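Local structure of amino Transferase (3ELE) at residues Val139-Asn142 with Arg147-Glu150; Glu150-Thr155 with Phe162-Glu167; Val260-Glu265 with Ala274-Ala279. The protein probably transfers amino groups between amino acids and 2-oxo acids, using bound pyridoxal-5'-phosphate as cofactor. All blocks are in the same frame, centred on the assembly; numbering follows the deposited sequence.

Contact 1: residues Val139-Asn142 with Arg147-Glu150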
loop_
_atom_site.group_PDB
_atom_site.type_symbol
_atom_site.label_atom_id
_atom_site.label_comp_id
_atom_site.label_asym_id
_atom_site.label_seq_id
_atom_site.Cartn_x
_atom_site.Cartn_y
_atom_site.Cartn_z
ATOM N N VAL A 139 9.568 2.889 -12.950
ATOM C CA VAL A 139 8.840 1.703 -12.462
ATOM C C VAL A 139 7.356 2.014 -12.264
ATOM O O VAL A 139 6.527 1.230 -12.684
ATOM C CB VAL A 139 9.422 1.166 -11.152
ATOM C CG1 VAL A 139 8.526 0.038 -10.560
ATOM C CG2 VAL A 139 10.870 0.722 -11.378
ATOM N N PHE A 140 7.051 3.156 -11.637
ATOM C CA PHE A 140 5.670 3.563 -11.384
ATOM C C PHE A 140 4.927 3.871 -12.691
ATOM O O PHE A 140 3.769 3.439 -12.862
ATOM C CB PHE A 140 5.560 4.746 -10.399
ATOM C CG PHE A 140 6.300 4.555 -9.076
ATOM C CD1 PHE A 140 6.358 3.314 -8.437
ATOM C CD2 PHE A 140 6.867 5.651 -8.439
ATOM C CE1 PHE A 140 7.024 3.168 -7.198
ATOM C CE2 PHE A 140 7.530 5.515 -7.212
ATOM C CZ PHE A 140 7.595 4.268 -6.596
ATOM N N VAL A 141 5.590 4.571 -13.613
ATOM C CA VAL A 141 4.998 4.887 -14.942
ATOM C C VAL A 141 4.754 3.617 -15.768
ATOM O O VAL A 141 3.663 3.447 -16.367
ATOM C CB VAL A 141 5.875 5.921 -15.716
ATOM C CG1 VAL A 141 5.538 5.975 -17.170
ATOM C CG2 VAL A 141 5.731 7.306 -15.089
ATOM N N ASN A 142 5.770 2.755 -15.829
ATOM C CA ASN A 142 5.669 1.449 -16.492
ATOM C C ASN A 142 4.638 0.563 -15.820
ATOM O O ASN A 142 3.864 -0.085 -16.520
ATOM C CB ASN A 142 7.015 0.712 -16.551
ATOM C CG ASN A 142 8.031 1.364 -17.480
ATOM O OD1 ASN A 142 9.168 0.935 -17.502
ATOM N ND2 ASN A 142 7.636 2.394 -18.238
ATOM N N ARG A 147 4.718 5.148 -20.562
ATOM C CA ARG A 147 6.143 5.264 -20.812
ATOM C C ARG A 147 6.721 6.575 -20.292
ATOM O O ARG A 147 6.023 7.567 -20.160
ATOM C CB ARG A 147 6.435 5.041 -22.297
ATOM C CG ARG A 147 6.422 3.542 -22.658
ATOM C CD ARG A 147 7.041 3.307 -24.007
ATOM N NE ARG A 147 6.229 3.888 -25.075
ATOM C CZ ARG A 147 6.607 4.000 -26.351
ATOM N NH1 ARG A 147 7.816 3.595 -26.753
ATOM N NH2 ARG A 147 5.757 4.524 -27.246
ATOM N N LEU A 148 8.001 6.528 -19.957
ATOM C CA LEU A 148 8.704 7.664 -19.401
ATOM C C LEU A 148 9.523 8.336 -20.503
ATOM O O LEU A 148 10.153 7.657 -21.316
ATOM C CB LEU A 148 9.605 7.218 -18.269
ATOM C CG LEU A 148 10.244 8.341 -17.457
ATOM C CD1 LEU A 148 9.163 9.093 -16.657
ATOM C CD2 LEU A 148 11.298 7.762 -16.546
ATOM N N VAL A 149 9.478 9.662 -20.529
ATOM C CA VAL A 149 10.228 10.498 -21.476
ATOM C C VAL A 149 11.103 11.412 -20.615
ATOM O O VAL A 149 10.590 12.105 -19.756
ATOM C CB VAL A 149 9.249 11.290 -22.359
ATOM C CG1 VAL A 149 9.972 12.317 -23.249
ATOM C CG2 VAL A 149 8.486 10.329 -23.191
ATOM N N GLU A 150 12.420 11.369 -20.819
ATOM C CA GLU A 150 13.376 12.175 -20.066
ATOM C C GLU A 150 13.721 13.456 -20.781
ATOM O O GLU A 150 14.074 13.407 -21.958
ATOM C CB GLU A 150 14.699 11.425 -19.876
ATOM C CG GLU A 150 14.578 10.130 -19.116
ATOM C CD GLU A 150 15.908 9.399 -18.926
ATOM O OE1 GLU A 150 16.988 9.968 -19.195
ATOM O OE2 GLU A 150 15.857 8.248 -18.448
HETATM O O HOH W 1 9.646 3.713 -20.475
#
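Val-141 and Leu-148 bring together the helix and the second strand of a beta-alpha-beta unit made of strand 126-130, helix 136-143 and strand 147-151, at one edge of the central sheet of the aminotransferase fold. The apolar part rests on the two methyls of Val-141. CG1 lies anti to its own backbone N (chi1 164°), which carries it to the start of the strand, where it sits 3.4 Å from the carbonyl C of Arg-147. CG2 makes the looser touch, 4.2 Å from CD1 of Leu-148, and the two side chains cross at about a right angle. Phe-116 and Phe-127 also pack on Val-141, so the valine fills a seam between helix 108-119 and the sheet.

The polar part lies on the partly exposed side and belongs to Asn-142. Its OD1 accepts from NZ of Lys-138 one turn earlier, while ND2 donates to the carbonyl O of Ala-146, tying the helix end to the turn before the strand. Between the segments themselves the polar link is indirect: one water accepts from Asn-142 ND2 at 3.3 Å and, more weakly, from the backbone N of Leu-148, also at 3.3 Å.

Contact 2: residues Glu150-Thr155 with Phe162-Glu167; sequences EVPADT and FDALEE
Val-151, the last residue of edge strand 147-151 in the central mixed sheet of the PLP-binding fold, presses both methyls into the first turn of helix 162-167, which follows after a loop and packs back on the end of that strand; the CA atoms of Val-151 and Leu-165 come within 5.7 Å. The small side chain of Ala-164 probably helps to allow so close an approach. CG1 of Val-151, anti to the valine's own N (chi1 178°), stands 3.7 Å from CB of Ala-164 and nearly as near to the backbone N of Leu-165. The other branch serves Leu-165: CG2 lies 3.8 Å from its CD1 and 3.9 Å from its CA, so this methyl sits between the root and one terminal methyl of the leucine, the two side chains meeting at a slant. Ile-128 touches both, and Ile-130 adds to the valine, which places this part against strand 126-130.

Toward solvent the packing thins. Exposed Pro-152 reaches the helix through its CD alone, 4.2 Å from CB of Ala-164, and beyond it the chain swings away into the loop. There OD2 of Asp-154 accepts from the backbone N of Gln-159.

Cutting Val-151 back to an alanine would remove both methyls and is likely to open a gap beside Ala-164 and leave CD1 of Leu-165 without its partner from the strand. Every close side-chain pair between the segments is aliphatic, so the helix is probably held against the strand here by shape fit and exclusion of water rather than by directional bonds.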
loop_
_atom_site.group_PDB
_atom_site.type_symbol
_atom_site.label_atom_id
_atom_site.label_comp_id
_atom_site.label_asym_id
_atom_site.label_seq_id
_atom_site.Cartn_x
_atom_site.Cartn_y
_atom_site.Cartn_z
ATOM N N GLU A 150 12.420 11.369 -20.819
ATOM C CA GLU A 150 13.376 12.175 -20.066
ATOM C C GLU A 150 13.721 13.456 -20.781
ATOM O O GLU A 150 14.074 13.407 -21.958
ATOM C CB GLU A 150 14.699 11.425 -19.876
ATOM C CG GLU A 150 14.578 10.130 -19.116
ATOM C CD GLU A 150 15.908 9.399 -18.926
ATOM O OE1 GLU A 150 16.988 9.968 -19.195
ATOM O OE2 GLU A 150 15.857 8.248 -18.448
ATOM N N VAL A 151 13.642 14.588 -20.065
ATOM C CA VAL A 151 14.141 15.857 -20.591
ATOM C C VAL A 151 15.612 15.945 -20.135
ATOM O O VAL A 151 15.888 15.782 -18.921
ATOM C CB VAL A 151 13.345 17.073 -20.123
ATOM C CG1 VAL A 151 13.972 18.364 -20.687
ATOM C CG2 VAL A 151 11.896 16.950 -20.555
ATOM N N PRO A 152 16.571 16.138 -21.087
ATOM C CA PRO A 152 17.990 16.305 -20.702
ATOM C C PRO A 152 18.219 17.438 -19.691
ATOM O O PRO A 152 17.537 18.471 -19.741
ATOM C CB PRO A 152 18.693 16.615 -22.026
ATOM C CG PRO A 152 17.834 16.019 -23.042
ATOM C CD PRO A 152 16.423 16.154 -22.556
ATOM N N ALA A 153 19.179 17.231 -18.799
ATOM C CA ALA A 153 19.432 18.159 -17.707
ATOM C C ALA A 153 19.919 19.554 -18.130
ATOM O O ALA A 153 20.605 19.716 -19.150
ATOM C CB ALA A 153 20.437 17.552 -16.687
ATOM N N ASP A 154 19.485 20.543 -17.347
ATOM C CA ASP A 154 20.007 21.896 -17.390
ATOM C C ASP A 154 21.158 21.780 -16.395
ATOM O O ASP A 154 20.968 21.930 -15.195
ATOM C CB ASP A 154 18.967 22.909 -16.903
ATOM C CG ASP A 154 19.564 24.253 -16.533
ATOM O OD1 ASP A 154 20.637 24.607 -17.064
ATOM O OD2 ASP A 154 18.962 24.951 -15.680
ATOM N N THR A 155 22.351 21.492 -16.895
ATOM C CA THR A 155 23.538 21.381 -16.022
ATOM C C THR A 155 24.128 22.748 -15.618
ATOM O O THR A 155 25.019 22.789 -14.770
ATOM C CB THR A 155 24.617 20.471 -16.656
ATOM O OG1 THR A 155 24.853 20.896 -17.999
ATOM C CG2 THR A 155 24.144 18.990 -16.662
ATOM N N PHE A 162 13.535 24.520 -21.087
ATOM C CA PHE A 162 12.191 24.643 -21.685
ATOM C C PHE A 162 12.096 24.318 -23.167
ATOM O O PHE A 162 11.048 23.842 -23.601
ATOM C CB PHE A 162 11.551 25.998 -21.370
ATOM C CG PHE A 162 11.221 26.165 -19.916
ATOM C CD1 PHE A 162 10.163 25.435 -19.343
ATOM C CD2 PHE A 162 11.993 26.996 -19.098
ATOM C CE1 PHE A 162 9.860 25.550 -17.989
ATOM C CE2 PHE A 162 11.701 27.117 -17.738
ATOM C CZ PHE A 162 10.631 26.400 -17.182
ATOM N N ASP A 163 13.173 24.553 -23.925
ATOM C CA ASP A 163 13.221 24.177 -25.354
ATOM C C ASP A 163 13.151 22.645 -25.501
ATOM O O ASP A 163 12.290 22.122 -26.246
ATOM C CB ASP A 163 14.471 24.744 -26.052
ATOM C CG ASP A 163 14.391 26.273 -26.295
ATOM O OD1 ASP A 163 13.380 26.914 -25.940
ATOM O OD2 ASP A 163 15.351 26.840 -26.867
ATOM N N ALA A 164 14.023 21.955 -24.754
ATOM C CA ALA A 164 14.073 20.490 -24.716
ATOM C C ALA A 164 12.726 19.937 -24.236
ATOM O O ALA A 164 12.191 19.029 -24.861
ATOM C CB ALA A 164 15.218 19.992 -23.792
ATOM N N LEU A 165 12.150 20.526 -23.181
ATOM C CA LEU A 165 10.847 20.070 -22.655
ATOM C C LEU A 165 9.751 20.210 -23.696
ATOM O O LEU A 165 9.068 19.232 -23.968
ATOM C CB LEU A 165 10.428 20.783 -21.360
ATOM C CG LEU A 165 9.011 20.529 -20.797
ATOM C CD1 LEU A 165 8.668 19.019 -20.693
ATOM C CD2 LEU A 165 8.848 21.241 -19.460
ATOM N N GLU A 166 9.606 21.413 -24.262
ATOM C CA GLU A 166 8.582 21.701 -25.273
ATOM C C GLU A 166 8.645 20.752 -26.475
ATOM O O GLU A 166 7.608 20.340 -27.002
ATOM C CB GLU A 166 8.684 23.161 -25.750
ATOM C CG GLU A 166 7.568 23.550 -26.729
ATOM C CD GLU A 166 7.453 25.030 -27.025
ATOM O OE1 GLU A 166 8.259 25.839 -26.522
ATOM O OE2 GLU A 166 6.524 25.377 -27.782
ATOM N N GLU A 167 9.867 20.436 -26.902
ATOM C CA GLU A 167 10.133 19.523 -28.024
ATOM C C GLU A 167 9.670 18.081 -27.729
ATOM O O GLU A 167 9.273 17.366 -28.645
ATOM C CB GLU A 167 11.630 19.571 -28.377
ATOM C CG GLU A 167 12.041 18.871 -29.662
ATOM C CD GLU A 167 13.563 18.872 -29.910
ATOM O OE1 GLU A 167 14.338 19.529 -29.163
ATOM O OE2 GLU A 167 13.985 18.197 -30.877
#

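Contact 3: residues Val260-Glu265 with Ala274-Ala279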
loop_
_atom_site.group_PDB
_atom_site.type_symbol
_atom_site.label_atom_id
_atom_site.label_comp_id
_atom_site.label_asym_id
_atom_site.label_seq_id
_atom_site.Cartn_x
_atom_site.Cartn_y
_atom_site.Cartn_z
ATOM N N VAL A 260 -2.345 12.490 -1.653
ATOM C CA VAL A 260 -2.529 13.022 -2.990
ATOM C C VAL A 260 -3.522 14.185 -2.784
ATOM O O VAL A 260 -4.602 14.005 -2.193
ATOM C CB VAL A 260 -3.099 12.018 -3.999
ATOM C CG1 VAL A 260 -3.406 12.731 -5.332
ATOM C CG2 VAL A 260 -2.101 10.860 -4.232
ATOM N N LEU A 261 -3.146 15.361 -3.269
ATOM C CA LEU A 261 -3.968 16.556 -3.160
ATOM C C LEU A 261 -4.560 16.807 -4.538
ATOM O O LEU A 261 -3.802 16.940 -5.512
ATOM C CB LEU A 261 -3.094 17.719 -2.712
ATOM C CG LEU A 261 -3.643 19.133 -2.623
ATOM C CD1 LEU A 261 -4.851 19.214 -1.736
ATOM C CD2 LEU A 261 -2.510 20.038 -2.142
ATOM N N VAL A 262 -5.895 16.832 -4.617
ATOM C CA VAL A 262 -6.648 17.071 -5.881
ATOM C C VAL A 262 -7.414 18.426 -5.777
ATOM O O VAL A 262 -8.530 18.455 -5.247
ATOM C CB VAL A 262 -7.630 15.909 -6.195
ATOM C CG1 VAL A 262 -8.328 16.128 -7.546
ATOM C CG2 VAL A 262 -6.905 14.564 -6.227
ATOM N N PRO A 263 -6.838 19.542 -6.295
ATOM C CA PRO A 263 -7.529 20.859 -6.234
ATOM C C PRO A 263 -8.877 20.906 -6.950
ATOM O O PRO A 263 -9.114 20.119 -7.859
ATOM C CB PRO A 263 -6.536 21.816 -6.932
ATOM C CG PRO A 263 -5.235 21.115 -6.891
ATOM C CD PRO A 263 -5.536 19.670 -6.968
ATOM N N ASP A 264 -9.736 21.832 -6.537
ATOM C CA ASP A 264 -11.017 22.052 -7.197
ATOM C C ASP A 264 -10.832 22.608 -8.615
ATOM O O ASP A 264 -11.659 22.330 -9.474
ATOM C CB ASP A 264 -11.949 22.985 -6.380
ATOM C CG ASP A 264 -12.589 22.301 -5.170
ATOM O OD1 ASP A 264 -12.320 21.114 -4.875
ATOM O OD2 ASP A 264 -13.395 22.983 -4.498
ATOM N N GLU A 265 -9.722 23.318 -8.863
ATOM C CA GLU A 265 -9.456 23.968 -10.155
ATOM C C GLU A 265 -8.960 23.047 -11.256
ATOM O O GLU A 265 -8.730 23.515 -12.356
ATOM C CB GLU A 265 -8.522 25.191 -10.009
ATOM C CG GLU A 265 -9.122 26.350 -9.185
ATOM C CD GLU A 265 -9.256 26.046 -7.702
ATOM O OE1 GLU A 265 -8.445 25.265 -7.168
ATOM O OE2 GLU A 265 -10.170 26.583 -7.062
ATOM N N ALA A 274 -12.446 10.782 -8.298
ATOM C CA ALA A 274 -13.014 9.436 -8.427
ATOM C C ALA A 274 -11.940 8.479 -8.947
ATOM O O ALA A 274 -11.751 7.420 -8.350
ATOM C CB ALA A 274 -14.263 9.434 -9.344
ATOM N N ALA A 275 -11.188 8.880 -9.988
ATOM C CA ALA A 275 -10.111 8.034 -10.570
ATOM C C ALA A 275 -8.953 7.788 -9.575
ATOM O O ALA A 275 -8.348 6.724 -9.566
ATOM C CB ALA A 275 -9.592 8.628 -11.859
ATOM N N VAL A 276 -8.656 8.793 -8.759
ATOM C CA VAL A 276 -7.676 8.674 -7.671
ATOM C C VAL A 276 -8.147 7.591 -6.689
ATOM O O VAL A 276 -7.424 6.629 -6.489
ATOM C CB VAL A 276 -7.391 10.039 -7.023
ATOM C CG1 VAL A 276 -6.579 9.903 -5.687
ATOM C CG2 VAL A 276 -6.650 10.929 -8.050
ATOM N N CYS A 277 -9.366 7.708 -6.145
ATOM C CA CYS A 277 -9.969 6.644 -5.293
ATOM C C CYS A 277 -9.973 5.251 -5.950
ATOM O O CYS A 277 -9.586 4.262 -5.315
ATOM C CB CYS A 277 -11.399 6.999 -4.880
ATOM S SG CYS A 277 -11.502 8.487 -3.861
ATOM N N GLY A 278 -10.391 5.183 -7.209
ATOM C CA GLY A 278 -10.377 3.936 -7.965
ATOM C C GLY A 278 -8.990 3.328 -8.156
ATOM O O GLY A 278 -8.838 2.121 -8.065
ATOM N N ALA A 279 -7.995 4.177 -8.421
ATOM C CA ALA A 279 -6.608 3.748 -8.574
ATOM C C ALA A 279 -6.087 3.176 -7.249
ATOM O O ALA A 279 -5.468 2.109 -7.243
ATOM C CB ALA A 279 -5.729 4.902 -9.075
#
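Val-276 faces two valines of the opposite segment, Val-260 and Val-262, and gives one methyl to each. The pair on the strand side are two residues apart and so project from the same face of the chain as it leaves strand 258-261, the antiparallel member of the mixed seven-stranded sheet characteristic of fold type I aminotransferases. Helix 269-282 packs across that face.

CG1 of Val-276 meets CG1 of Val-260 at 4.3 Å, and CG2 of Val-276 meets CG2 of Val-262 at 4.1 Å. With CG1 anti to the backbone N (chi1 168°), the fork of Val-276 is turned so that CG1 meets Val-260 and CG2 meets Val-262. Val-262 and Val-276 point in opposing directions and slip past one another, meeting flank to flank at these methyls. The strand valines also touch each other, with CG1 of Val-260 4.1 Å from CG2 of Val-262. With the CA atoms of Val-260 and Val-276 as much as 8.2 Å apart, the backbones stay well separated and only methyls bridge them.

Neighbours close round the cluster: Ile-114 and Tyr-103 pack on Val-276, Ser-111 on Val-260, and Tyr-273 on Val-262. Other residues of the helix meet the second subunit, where Tyr-9 of that chain packs on Ala-274, and the side chain of Val-260 lies about 11 Å from a bound pyridoxal-5'-phosphate. The carbonyl O of Val-262 is bonded outside the contact, accepting from Asn-101 ND2.

All three touching residues are buried and purely aliphatic, and their methyl contacts sit at relaxed distances, which implies cohesion through dispersion and the exclusion of water, with no polar bond between the two segments.

Following the chain from the N terminus, contact 1 comes first, closing the short turn between helix 136-143 and strand 147-151. Contact 2 begins on the same strand, sharing Glu-150, and closes the loop that leads to helix 162-167; the two therefore follow one another along a single edge strand, their centres 16 Å apart. Contact 3 opens much later and folds helix 269-282 back on the end of strand 258-261. None of the three loops encloses or crosses another. All reach the same mixed sheet, contacts 1 and 2 at its edge strand 147-151 and contact 3 beside the opposite edge strand 102-105. Contacts 1 and 3 also have residues that touch the second subunit.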